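Local coordinates for protein phenol hydroxylase component phL (Pseudomonas stutzeri, PDB 3U52) that probably serves as the beta subunit of a multicomponent monooxygenase that hydroxylates phenol, a helical partner of the subunit that carries the diiron site, at residues 124-129 against 193-198; 128-133 against 224-229; 158-163 against 216-221; 168-173 against 247-252. One frame throughout, in Å; residues are numbered along the deposited sequence.

Contact 1: residues 124-129 against 193-198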
loop_
_atom_site.group_PDB
_atom_site.type_symbol
_atom_site.label_atom_id
_atom_site.label_comp_id
_atom_site.label_asym_id
_atom_site.label_seq_id
_atom_site.Cartn_x
_atom_site.Cartn_y
_atom_site.Cartn_z
ATOM N N VAL D 124 -21.632 29.512 18.097
ATOM C CA VAL D 124 -21.995 28.116 18.291
ATOM C C VAL D 124 -23.353 27.701 17.674
ATOM O O VAL D 124 -23.441 26.581 17.154
ATOM C CB VAL D 124 -21.774 27.644 19.779
ATOM C CG1 VAL D 124 -22.282 26.246 19.996
ATOM C CG2 VAL D 124 -20.258 27.745 20.135
ATOM N N PRO D 125 -24.414 28.573 17.719
ATOM C CA PRO D 125 -25.686 28.073 17.155
ATOM C C PRO D 125 -25.684 27.796 15.638
ATOM O O PRO D 125 -26.571 27.106 15.138
ATOM C CB PRO D 125 -26.727 29.137 17.569
ATOM C CG PRO D 125 -26.077 29.880 18.760
ATOM C CD PRO D 125 -24.581 29.881 18.363
ATOM N N LEU D 126 -24.672 28.279 14.926
ATOM C CA LEU D 126 -24.427 27.860 13.568
ATOM C C LEU D 126 -24.319 26.335 13.378
ATOM O O LEU D 126 -24.512 25.876 12.266
ATOM C CB LEU D 126 -23.161 28.530 13.002
ATOM C CG LEU D 126 -23.143 30.068 12.897
ATOM C CD1 LEU D 126 -21.831 30.522 12.232
ATOM C CD2 LEU D 126 -24.311 30.512 12.065
ATOM N N ARG D 127 -24.013 25.551 14.426
ATOM C CA ARG D 127 -24.104 24.093 14.266
ATOM C C ARG D 127 -25.469 23.617 13.817
ATOM O O ARG D 127 -25.587 22.553 13.206
ATOM C CB ARG D 127 -23.742 23.340 15.544
ATOM C CG ARG D 127 -24.516 23.713 16.791
ATOM C CD ARG D 127 -24.026 22.915 17.983
ATOM N NE ARG D 127 -24.877 23.214 19.119
ATOM C CZ ARG D 127 -25.487 22.315 19.891
ATOM N NH1 ARG D 127 -25.281 21.013 19.722
ATOM N NH2 ARG D 127 -26.253 22.743 20.889
ATOM N N HIS D 128 -26.520 24.373 14.173
ATOM C CA HIS D 128 -27.891 23.980 13.795
ATOM C C HIS D 128 -28.152 24.240 12.307
ATOM O O HIS D 128 -28.879 23.515 11.598
ATOM C CB HIS D 128 -28.888 24.723 14.695
ATOM C CG HIS D 128 -28.661 24.514 16.162
ATOM N ND1 HIS D 128 -28.780 23.284 16.778
ATOM C CD2 HIS D 128 -28.320 25.388 17.139
ATOM C CE1 HIS D 128 -28.553 23.420 18.072
ATOM N NE2 HIS D 128 -28.272 24.689 18.310
ATOM N N VAL D 129 -27.485 25.247 11.796
ATOM C CA VAL D 129 -27.541 25.586 10.384
ATOM C C VAL D 129 -26.789 24.500 9.605
ATOM O O VAL D 129 -27.264 24.020 8.564
ATOM C CB VAL D 129 -26.929 26.992 10.156
ATOM C CG1 VAL D 129 -26.852 27.366 8.653
ATOM C CG2 VAL D 129 -27.750 28.035 10.948
ATOM N N GLU D 193 -34.595 36.112 19.831
ATOM C CA GLU D 193 -35.182 36.693 18.626
ATOM C C GLU D 193 -34.167 36.863 17.485
ATOM O O GLU D 193 -34.536 36.795 16.332
ATOM C CB GLU D 193 -35.902 38.024 18.960
ATOM C CG GLU D 193 -34.950 39.083 19.577
ATOM C CD GLU D 193 -35.654 40.416 19.895
ATOM O OE1 GLU D 193 -35.435 41.399 19.132
ATOM O OE2 GLU D 193 -36.427 40.459 20.891
ATOM N N MET D 194 -32.902 37.073 17.826
ATOM C CA MET D 194 -31.800 37.228 16.878
ATOM C C MET D 194 -31.710 36.024 15.933
ATOM O O MET D 194 -31.409 36.209 14.742
ATOM C CB MET D 194 -30.489 37.309 17.657
ATOM C CG MET D 194 -29.311 38.005 16.942
ATOM S SD MET D 194 -27.732 37.353 17.597
ATOM C CE MET D 194 -27.576 35.999 16.456
ATOM N N TRP D 195 -31.955 34.801 16.450
ATOM C CA TRP D 195 -31.840 33.574 15.631
ATOM C C TRP D 195 -33.101 33.189 14.894
ATOM O O TRP D 195 -33.069 32.253 14.064
ATOM C CB TRP D 195 -31.333 32.367 16.458
ATOM C CG TRP D 195 -29.927 32.556 16.766
ATOM C CD1 TRP D 195 -29.400 33.045 17.921
ATOM C CD2 TRP D 195 -28.825 32.356 15.863
ATOM N NE1 TRP D 195 -28.008 33.132 17.807
ATOM C CE2 TRP D 195 -27.643 32.732 16.548
ATOM C CE3 TRP D 195 -28.726 31.887 14.543
ATOM C CZ2 TRP D 195 -26.371 32.668 15.950
ATOM C CZ3 TRP D 195 -27.469 31.812 13.950
ATOM C CH2 TRP D 195 -26.304 32.190 14.663
ATOM N N GLN D 196 -34.233 33.836 15.213
ATOM C CA GLN D 196 -35.501 33.313 14.671
ATOM C C GLN D 196 -35.636 33.408 13.153
ATOM O O GLN D 196 -36.129 32.477 12.536
ATOM C CB GLN D 196 -36.750 33.799 15.439
ATOM C CG GLN D 196 -36.720 33.379 16.903
ATOM C CD GLN D 196 -36.133 31.960 17.126
ATOM O OE1 GLN D 196 -36.707 30.956 16.703
ATOM N NE2 GLN D 196 -34.997 31.893 17.822
ATOM N N PRO D 197 -35.191 34.513 12.533
ATOM C CA PRO D 197 -35.247 34.533 11.070
ATOM C C PRO D 197 -34.397 33.399 10.445
ATOM O O PRO D 197 -34.791 32.801 9.430
ATOM C CB PRO D 197 -34.656 35.887 10.722
ATOM C CG PRO D 197 -35.027 36.764 11.944
ATOM C CD PRO D 197 -34.761 35.806 13.082
ATOM N N MET D 198 -33.260 33.101 11.057
ATOM C CA MET D 198 -32.414 32.015 10.491
ATOM C C MET D 198 -33.081 30.674 10.690
ATOM O O MET D 198 -33.164 29.871 9.775
ATOM C CB MET D 198 -31.024 32.037 11.071
ATOM C CG MET D 198 -30.150 30.850 10.590
ATOM S SD MET D 198 -29.647 30.999 8.845
ATOM C CE MET D 198 -28.209 32.046 9.009
#
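Trp195 meets Pro125 and Leu126 near the N-terminal ends of helices 126-143 and 196-205 of the all-helical, ferritin-like fold. Pro125 lies over one face of the indole. Pro125 CB sits 4.0 Å from the centroid of the six-membered ring of Trp195, close to the ring normal, a CH-pi contact. The nearest ring atom is Trp195 CE2, 3.8 Å from Pro125 CB. Met194 CE covers the opposite face near the rim, so the indole is sandwiched. Leu126 comes in at the edge, with Leu126 CD2 3.7 Å from Trp195 CH2. Its CG stands beside the backbone N, anti to the carbonyl carbon (chi1 -62°), and this carries CD2 to the indole although the side chain does not start out toward it. The buried Trp195 NE1 is satisfied by the carbonyl of Arg121, which, with the packing on both faces, probably limits rotation of the ring. One turn further along both helices, Val129 faces Met198. The Val129 branch that touches is CG2, the one beside the backbone N. Met198 is bent at both chi2 and chi3, the first at 72°, and its chain crosses Val129 at about a right angle. Leu300 and Leu297 of helix 276-302 pack on Trp195 and Met198. No hydrogen bond joins the two segments here. The closest approach of the second pair is Val129 CG2 to Met198 CG, 3.7 Å.

Contact 2: residues 128-133 against 224-229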
loop_
_atom_site.group_PDB
_atom_site.type_symbol
_atom_site.label_atom_id
_atom_site.label_comp_id
_atom_site.label_asym_id
_atom_site.label_seq_id
_atom_site.Cartn_x
_atom_site.Cartn_y
_atom_site.Cartn_z
ATOM N N HIS D 128 -26.520 24.373 14.173
ATOM C CA HIS D 128 -27.891 23.980 13.795
ATOM C C HIS D 128 -28.152 24.240 12.307
ATOM O O HIS D 128 -28.879 23.515 11.598
ATOM C CB HIS D 128 -28.888 24.723 14.695
ATOM C CG HIS D 128 -28.661 24.514 16.162
ATOM N ND1 HIS D 128 -28.780 23.284 16.778
ATOM C CD2 HIS D 128 -28.320 25.388 17.139
ATOM C CE1 HIS D 128 -28.553 23.420 18.072
ATOM N NE2 HIS D 128 -28.272 24.689 18.310
ATOM N N VAL D 129 -27.485 25.247 11.796
ATOM C CA VAL D 129 -27.541 25.586 10.384
ATOM C C VAL D 129 -26.789 24.500 9.605
ATOM O O VAL D 129 -27.264 24.020 8.564
ATOM C CB VAL D 129 -26.929 26.992 10.156
ATOM C CG1 VAL D 129 -26.852 27.366 8.653
ATOM C CG2 VAL D 129 -27.750 28.035 10.948
ATOM N N GLU D 130 -25.616 24.097 10.129
ATOM C CA GLU D 130 -24.832 22.982 9.534
ATOM C C GLU D 130 -25.684 21.712 9.465
ATOM O O GLU D 130 -25.651 20.951 8.465
ATOM C CB GLU D 130 -23.555 22.752 10.378
ATOM C CG GLU D 130 -22.544 23.901 10.241
ATOM C CD GLU D 130 -22.204 24.262 8.780
ATOM O OE1 GLU D 130 -21.901 23.328 8.006
ATOM O OE2 GLU D 130 -22.255 25.465 8.361
ATOM N N LEU D 131 -26.438 21.463 10.534
ATOM C CA LEU D 131 -27.282 20.281 10.588
ATOM C C LEU D 131 -28.293 20.367 9.465
ATOM O O LEU D 131 -28.400 19.435 8.682
ATOM C CB LEU D 131 -28.007 20.132 11.924
ATOM C CG LEU D 131 -28.738 18.769 11.880
ATOM C CD1 LEU D 131 -27.760 17.608 11.802
ATOM C CD2 LEU D 131 -29.529 18.593 13.075
ATOM N N GLY D 132 -29.021 21.489 9.366
ATOM C CA GLY D 132 -29.920 21.729 8.215
ATOM C C GLY D 132 -29.250 21.436 6.879
ATOM O O GLY D 132 -29.847 20.756 6.023
ATOM N N ALA D 133 -28.017 21.941 6.691
ATOM C CA ALA D 133 -27.257 21.754 5.429
ATOM C C ALA D 133 -26.827 20.297 5.218
ATOM O O ALA D 133 -26.855 19.806 4.101
ATOM C CB ALA D 133 -26.025 22.656 5.383
ATOM N N GLY D 224 -23.039 31.152 0.489
ATOM C CA GLY D 224 -22.260 32.159 -0.197
ATOM C C GLY D 224 -22.327 33.550 0.407
ATOM O O GLY D 224 -21.584 34.458 -0.006
ATOM N N MET D 225 -23.222 33.735 1.370
ATOM C CA MET D 225 -23.284 34.970 2.137
ATOM C C MET D 225 -22.850 34.672 3.550
ATOM O O MET D 225 -22.075 35.443 4.127
ATOM C CB MET D 225 -24.725 35.522 2.147
ATOM C CG MET D 225 -25.002 36.589 1.079
ATOM S SD MET D 225 -26.656 37.308 1.291
ATOM C CE MET D 225 -27.668 36.031 0.535
ATOM N N MET D 226 -23.324 33.546 4.105
ATOM C CA MET D 226 -23.006 33.181 5.497
ATOM C C MET D 226 -21.517 32.975 5.811
ATOM O O MET D 226 -21.008 33.488 6.817
ATOM C CB MET D 226 -23.765 31.927 5.917
ATOM C CG MET D 226 -23.452 31.490 7.335
ATOM S SD MET D 226 -24.573 30.203 7.857
ATOM C CE MET D 226 -23.924 28.843 6.849
ATOM N N TYR D 227 -20.856 32.157 4.998
ATOM C CA TYR D 227 -19.456 31.846 5.235
ATOM C C TYR D 227 -18.568 33.093 5.202
ATOM O O TYR D 227 -17.805 33.284 6.120
ATOM C CB TYR D 227 -18.981 30.711 4.300
ATOM C CG TYR D 227 -19.234 29.388 4.954
ATOM C CD1 TYR D 227 -20.501 28.845 4.972
ATOM C CD2 TYR D 227 -18.202 28.723 5.646
ATOM C CE1 TYR D 227 -20.756 27.647 5.608
ATOM C CE2 TYR D 227 -18.433 27.516 6.298
ATOM C CZ TYR D 227 -19.709 26.999 6.275
ATOM O OH TYR D 227 -19.942 25.815 6.896
ATOM N N PRO D 228 -18.669 33.943 4.144
ATOM C CA PRO D 228 -17.895 35.206 4.235
ATOM C C PRO D 228 -18.253 36.066 5.450
ATOM O O PRO D 228 -17.350 36.540 6.129
ATOM C CB PRO D 228 -18.218 35.929 2.915
ATOM C CG PRO D 228 -18.589 34.736 1.923
ATOM C CD PRO D 228 -19.393 33.833 2.848
ATOM N N LEU D 229 -19.545 36.227 5.748
ATOM C CA LEU D 229 -19.939 37.062 6.885
ATOM C C LEU D 229 -19.331 36.554 8.172
ATOM O O LEU D 229 -18.749 37.313 8.940
ATOM C CB LEU D 229 -21.470 37.139 7.040
ATOM C CG LEU D 229 -22.008 37.944 8.239
ATOM C CD1 LEU D 229 -21.637 39.421 8.141
ATOM C CD2 LEU D 229 -23.523 37.775 8.314
#
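The carboxylate of Glu130 and the ring of Tyr227 stand almost perpendicular, 87° apart. Tyr227 OH donates to Glu130 OE2 at 2.8 Å. The hydroxyl approaches from above the carboxylate plane, 45° out of it, while OE2 lies oblique to the ring. Around the ring are three more aromatics: Tyr257 with its plane nearly parallel, and Tyr231 and Trp256 tilted. Tyr227 and Tyr257 belong to the pocket that holds xenon, and the nearest atom of the Tyr227 side chain is about 4 Å from a bound xenon. The other carboxylate oxygen, Glu130 OE1, makes a salt bridge with Arg160 NE. Both oxygens of this buried acid are therefore engaged, and the charge is probably balanced by the arginine. Glu130 bends at chi2, which brings its carboxylate to the tyrosine. Beside this pair, Val129 turns its CG1 branch to Met226, tip to tip. Val129 CG1 is 3.7 Å from Met226 SD. The Met226 chain runs extended until chi3, where CE bends toward Glu130. Helices 126-143 and 211-240 run roughly antiparallel here, their local axes 13.3 Å apart. Helix 147-175 flanks the pair, its Ile163 packing on both Glu130 and Tyr227.

Contact 3: residues 158-163 against 216-221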
loop_
_atom_site.group_PDB
_atom_site.type_symbol
_atom_site.label_atom_id
_atom_site.label_comp_id
_atom_site.label_asym_id
_atom_site.label_seq_id
_atom_site.Cartn_x
_atom_site.Cartn_y
_atom_site.Cartn_z
ATOM N N MET D 158 -21.586 15.436 4.467
ATOM C CA MET D 158 -20.724 14.901 5.511
ATOM C C MET D 158 -19.747 15.964 6.064
ATOM O O MET D 158 -19.542 16.024 7.264
ATOM C CB MET D 158 -20.018 13.610 5.042
ATOM C CG MET D 158 -20.995 12.402 4.768
ATOM S SD MET D 158 -22.460 12.308 5.881
ATOM C CE MET D 158 -23.833 12.939 4.825
ATOM N N ASP D 159 -19.217 16.830 5.208
ATOM C CA ASP D 159 -18.412 17.995 5.643
ATOM C C ASP D 159 -19.222 18.892 6.589
ATOM O O ASP D 159 -18.698 19.371 7.570
ATOM C CB ASP D 159 -18.059 18.845 4.436
ATOM C CG ASP D 159 -17.086 18.156 3.475
ATOM O OD1 ASP D 159 -16.414 17.189 3.887
ATOM O OD2 ASP D 159 -17.011 18.584 2.295
ATOM N N ARG D 160 -20.509 19.109 6.283
ATOM C CA ARG D 160 -21.358 19.997 7.122
ATOM C C ARG D 160 -21.538 19.414 8.506
ATOM O O ARG D 160 -21.524 20.157 9.481
ATOM C CB ARG D 160 -22.750 20.314 6.493
ATOM C CG ARG D 160 -22.762 20.751 5.055
ATOM C CD ARG D 160 -21.769 21.900 4.758
ATOM N NE ARG D 160 -22.198 23.189 5.294
ATOM C CZ ARG D 160 -22.914 24.097 4.631
ATOM N NH1 ARG D 160 -23.275 23.893 3.361
ATOM N NH2 ARG D 160 -23.260 25.222 5.248
ATOM N N LEU D 161 -21.712 18.105 8.599
ATOM C CA LEU D 161 -21.779 17.432 9.885
ATOM C C LEU D 161 -20.448 17.568 10.651
ATOM O O LEU D 161 -20.468 17.870 11.824
ATOM C CB LEU D 161 -22.086 15.962 9.690
ATOM C CG LEU D 161 -22.040 15.130 10.957
ATOM C CD1 LEU D 161 -23.189 15.620 11.906
ATOM C CD2 LEU D 161 -22.106 13.613 10.654
ATOM N N GLY D 162 -19.321 17.339 9.973
ATOM C CA GLY D 162 -17.973 17.605 10.527
ATOM C C GLY D 162 -17.811 19.037 11.017
ATOM O O GLY D 162 -17.348 19.258 12.114
ATOM N N ILE D 163 -18.219 20.018 10.217
ATOM C CA ILE D 163 -18.156 21.423 10.663
ATOM C C ILE D 163 -19.020 21.700 11.921
ATOM O O ILE D 163 -18.589 22.363 12.866
ATOM C CB ILE D 163 -18.494 22.384 9.515
ATOM C CG1 ILE D 163 -17.347 22.374 8.502
ATOM C CG2 ILE D 163 -18.709 23.816 10.034
ATOM C CD1 ILE D 163 -17.761 22.856 7.184
ATOM N N LEU D 216 -29.126 25.145 -4.863
ATOM C CA LEU D 216 -28.970 26.575 -5.102
ATOM C C LEU D 216 -29.136 27.376 -3.821
ATOM O O LEU D 216 -28.312 28.215 -3.505
ATOM C CB LEU D 216 -30.016 27.048 -6.136
ATOM C CG LEU D 216 -30.185 28.570 -6.379
ATOM C CD1 LEU D 216 -28.929 29.152 -6.972
ATOM C CD2 LEU D 216 -31.299 28.781 -7.342
ATOM N N VAL D 217 -30.222 27.142 -3.097
ATOM C CA VAL D 217 -30.533 27.929 -1.894
ATOM C C VAL D 217 -29.527 27.653 -0.794
ATOM O O VAL D 217 -28.968 28.594 -0.183
ATOM C CB VAL D 217 -31.950 27.602 -1.369
ATOM C CG1 VAL D 217 -32.220 28.358 -0.072
ATOM C CG2 VAL D 217 -32.990 27.950 -2.450
ATOM N N GLN D 218 -29.327 26.366 -0.517
ATOM C CA GLN D 218 -28.375 25.920 0.497
ATOM C C GLN D 218 -26.886 26.197 0.143
ATOM O O GLN D 218 -26.149 26.855 0.898
ATOM C CB GLN D 218 -28.544 24.416 0.776
ATOM C CG GLN D 218 -27.594 23.891 1.884
ATOM C CD GLN D 218 -27.903 24.563 3.256
ATOM O OE1 GLN D 218 -28.806 24.144 3.916
ATOM N NE2 GLN D 218 -27.110 25.549 3.680
ATOM N N ASN D 219 -26.458 25.671 -0.991
ATOM C CA ASN D 219 -25.038 25.586 -1.305
ATOM C C ASN D 219 -24.467 26.830 -1.974
ATOM O O ASN D 219 -23.255 27.006 -1.948
ATOM C CB ASN D 219 -24.719 24.290 -2.101
ATOM C CG ASN D 219 -25.022 23.000 -1.291
ATOM O OD1 ASN D 219 -25.673 22.076 -1.790
ATOM N ND2 ASN D 219 -24.588 22.956 -0.033
ATOM N N ILE D 220 -25.329 27.686 -2.574
ATOM C CA ILE D 220 -24.895 28.943 -3.191
ATOM C C ILE D 220 -25.384 30.155 -2.362
ATOM O O ILE D 220 -24.575 30.935 -1.847
ATOM C CB ILE D 220 -25.403 29.139 -4.698
ATOM C CG1 ILE D 220 -25.175 27.903 -5.604
ATOM C CG2 ILE D 220 -24.800 30.431 -5.331
ATOM C CD1 ILE D 220 -23.780 27.360 -5.558
ATOM N N LEU D 221 -26.699 30.310 -2.236
ATOM C CA LEU D 221 -27.258 31.528 -1.608
ATOM C C LEU D 221 -27.009 31.650 -0.092
ATOM O O LEU D 221 -26.453 32.648 0.354
ATOM C CB LEU D 221 -28.741 31.708 -1.941
ATOM C CG LEU D 221 -29.163 31.754 -3.428
ATOM C CD1 LEU D 221 -30.704 31.869 -3.491
ATOM C CD2 LEU D 221 -28.447 32.822 -4.302
#
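The backbones stay well apart, with Arg160 CA 10.8 Å from Asn219 CA, and 216-221 widens into a pi-type turn. In that turn Leu216 O accepts from Leu221 N at 2.9 Å and from Ile220 N at 3.2 Å. The contact joins helices 147-175 and 211-240 at the heart of a ferritin-like bundle, where polar side chains meet across a wide gap. Arg160 does the reaching. Its CG stands beside the backbone N (chi1 -48°), and bends at chi2 and chi3 bring the guanidinium round toward Gln218 and Asn219. Asn219 ND2 lies at the edge of the guanidinium, in its plane. The two flat groups are turned 50° from each other. Gln218 is bent at chi2 and slides past the arginine in the opposite direction, its amide plane 85° from the guanidinium. Gln218 NE2 is 4.2 Å from Arg160 NH2. These neighbouring nitrogens do not bond to each other. Instead, Arg160 is held between two acids by salt bridges, from NH1 to Asp223 OD2 and from NE to Glu130 OE1. Asp223 also takes Gln218, its OD1 accepting from Gln218 NE2. Asn219 OD1 is bonded to Asn137 ND2 and to Thr215 OG1, which holds the amide in place. The packing is thus a buried polar network in which the positive charge of the arginine is probably balanced by both carboxylates. Across the segments the shortest approach is Arg160 NH1 to Asn219 ND2, at 3.8 Å.

Contact 4: residues 168-173 against 247-252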
loop_
_atom_site.group_PDB
_atom_site.type_symbol
_atom_site.label_atom_id
_atom_site.label_comp_id
_atom_site.label_asym_id
_atom_site.label_seq_id
_atom_site.Cartn_x
_atom_site.Cartn_y
_atom_site.Cartn_z
ATOM N N SER D 168 -19.645 22.582 17.824
ATOM C CA SER D 168 -19.960 21.908 19.081
ATOM C C SER D 168 -18.800 21.810 20.081
ATOM O O SER D 168 -18.960 22.045 21.297
ATOM C CB SER D 168 -20.474 20.516 18.798
ATOM O OG SER D 168 -21.622 20.606 17.990
ATOM N N ARG D 169 -17.628 21.409 19.587
ATOM C CA ARG D 169 -16.485 21.222 20.455
ATOM C C ARG D 169 -15.945 22.509 21.047
ATOM O O ARG D 169 -15.379 22.513 22.133
ATOM C CB ARG D 169 -15.373 20.520 19.689
ATOM C CG ARG D 169 -15.641 19.023 19.580
ATOM C CD ARG D 169 -14.312 18.367 19.699
ATOM N NE ARG D 169 -13.962 17.852 18.423
ATOM C CZ ARG D 169 -12.735 17.610 17.988
ATOM N NH1 ARG D 169 -11.641 17.910 18.696
ATOM N NH2 ARG D 169 -12.641 17.088 16.784
ATOM N N ILE D 170 -16.099 23.597 20.333
ATOM C CA ILE D 170 -15.757 24.898 20.900
ATOM C C ILE D 170 -16.580 25.112 22.173
ATOM O O ILE D 170 -16.053 25.525 23.213
ATOM C CB ILE D 170 -16.070 26.013 19.896
ATOM C CG1 ILE D 170 -15.080 25.941 18.716
ATOM C CG2 ILE D 170 -16.081 27.363 20.604
ATOM C CD1 ILE D 170 -15.263 27.023 17.702
ATOM N N ALA D 171 -17.873 24.797 22.114
ATOM C CA ALA D 171 -18.722 24.964 23.286
ATOM C C ALA D 171 -18.300 24.023 24.382
ATOM O O ALA D 171 -18.269 24.422 25.554
ATOM C CB ALA D 171 -20.158 24.758 22.931
ATOM N N LEU D 172 -17.958 22.778 24.015
ATOM C CA LEU D 172 -17.484 21.800 24.973
ATOM C C LEU D 172 -16.172 22.223 25.613
ATOM O O LEU D 172 -15.907 21.898 26.776
ATOM C CB LEU D 172 -17.337 20.413 24.329
ATOM C CG LEU D 172 -18.690 19.750 24.089
ATOM C CD1 LEU D 172 -18.551 18.400 23.369
ATOM C CD2 LEU D 172 -19.495 19.573 25.417
ATOM N N MET D 173 -15.352 22.933 24.851
ATOM C CA MET D 173 -14.128 23.459 25.389
ATOM C C MET D 173 -14.480 24.489 26.442
ATOM O O MET D 173 -13.919 24.466 27.513
ATOM C CB MET D 173 -13.280 24.105 24.287
ATOM C CG MET D 173 -11.841 24.136 24.671
ATOM S SD MET D 173 -10.780 24.804 23.409
ATOM C CE MET D 173 -11.109 23.687 22.043
ATOM N N SER D 247 -10.051 31.949 15.980
ATOM C CA SER D 247 -9.635 31.889 14.571
ATOM C C SER D 247 -8.897 30.604 14.188
ATOM O O SER D 247 -8.980 30.144 13.063
ATOM C CB SER D 247 -8.691 33.032 14.232
ATOM O OG SER D 247 -9.373 34.237 14.032
ATOM N N MET D 248 -8.114 30.071 15.107
ATOM C CA MET D 248 -7.370 28.885 14.782
ATOM C C MET D 248 -8.313 27.701 14.771
ATOM O O MET D 248 -8.047 26.698 14.090
ATOM C CB MET D 248 -6.171 28.683 15.730
ATOM C CG MET D 248 -6.504 28.405 17.194
ATOM S SD MET D 248 -4.951 28.225 18.196
ATOM C CE MET D 248 -4.452 29.915 18.456
ATOM N N LEU D 249 -9.431 27.820 15.486
ATOM C CA LEU D 249 -10.453 26.750 15.483
ATOM C C LEU D 249 -11.364 26.749 14.263
ATOM O O LEU D 249 -11.983 25.752 13.950
ATOM C CB LEU D 249 -11.244 26.763 16.789
ATOM C CG LEU D 249 -10.370 26.747 18.052
ATOM C CD1 LEU D 249 -11.257 26.796 19.297
ATOM C CD2 LEU D 249 -9.481 25.475 18.075
ATOM N N THR D 250 -11.422 27.853 13.537
ATOM C CA THR D 250 -12.339 27.957 12.410
ATOM C C THR D 250 -11.576 27.976 11.103
ATOM O O THR D 250 -12.131 28.313 10.053
ATOM C CB THR D 250 -13.201 29.238 12.546
ATOM O OG1 THR D 250 -12.320 30.343 12.707
ATOM C CG2 THR D 250 -14.118 29.154 13.815
ATOM N N GLU D 251 -10.285 27.629 11.137
ATOM C CA GLU D 251 -9.523 27.672 9.901
ATOM C C GLU D 251 -10.008 26.527 8.998
ATOM O O GLU D 251 -10.016 26.645 7.794
ATOM C CB GLU D 251 -7.993 27.596 10.170
ATOM C CG GLU D 251 -7.070 27.851 8.923
ATOM C CD GLU D 251 -7.080 29.289 8.336
ATOM O OE1 GLU D 251 -7.569 30.260 8.968
ATOM O OE2 GLU D 251 -6.562 29.451 7.215
ATOM N N PHE D 252 -10.405 25.414 9.590
ATOM C CA PHE D 252 -10.966 24.331 8.810
ATOM C C PHE D 252 -12.092 24.880 7.881
ATOM O O PHE D 252 -12.127 24.596 6.684
ATOM C CB PHE D 252 -11.474 23.218 9.743
ATOM C CG PHE D 252 -12.002 22.015 9.009
ATOM C CD1 PHE D 252 -11.165 20.898 8.782
ATOM C CD2 PHE D 252 -13.331 21.984 8.542
ATOM C CE1 PHE D 252 -11.648 19.746 8.093
ATOM C CE2 PHE D 252 -13.838 20.851 7.841
ATOM C CZ PHE D 252 -12.985 19.735 7.596
#
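This is a small, buried apolar contact in which Leu249 packs on Ile170 and Met173. It lies toward one end of the helical bundle, and the centre of the contact is about 18 Å from the centre of the chain. It joins helix 147-175 to the short, weakly bonded helix 246-249, just before helix 251-274. The backbones come fairly close, with Ile170 CA 7.8 Å from Leu249 CA. Leu249 CD1 is the atom shared by both partners. Leu249 CD1 is 4.0 Å from Ile170 CG1. Leu249 CD1 is also 4.2 Å from Met173 CE. Ile170 and Leu249 cross obliquely. A separate contact brings the tip of the isoleucine to the base of the leucine, Ile170 CD1 being 4.1 Å from Leu249 CB. The CG1 branch of Ile170 stands beside its backbone N (chi1 -70°), which directs it to the leucine. Met173 meets Leu249 tip to tip. Its chain is extended at chi2 and turns at chi3 (-59°), and this bend sets the methyl against Leu249. Thr250 precedes helix 251-274 at its N-cap position, but its side chain makes no capping bond. The link back is slight, Thr250 N to Ser247 O being weak at 3.4 Å. Met248 of the second copy of this protein packs on Met248. Leu108, in a loop, touches Ile170, Met173 and Leu249 together. Helix 81-105 packs alongside with Phe99 on Met173 and Cys102 on Leu249, while helix 211-240 meets Thr250 through Tyr231 and Asp235.

Contacts 2 and 3 are the closest neighbours, their centres 7 Å apart. Glu130 OE1 to Arg160 NE, 2.7 Å, joins them, and Arg160 NH2 also lies 3.5 Å from Tyr227 CE1. Contact 2 supplies Tyr227 to the xenon pocket, its side chain about 4 Å from a xenon, while the Arg160 side chain of contact 3 is about 11 Å away. Contacts 1 and 2 share Val129, which turns one methyl to each, and Met226 SD is 4.2 Å from both Leu126 CD2 and Met198 CE. Contact 4 is more remote. It touches contact 1 through Val124 CG1 and Ala171 CB, 3.9 Å apart, and contact 3 through Ile163 and Phe252. Along the chain, contact 3 is nested within the loop closed by contact 2.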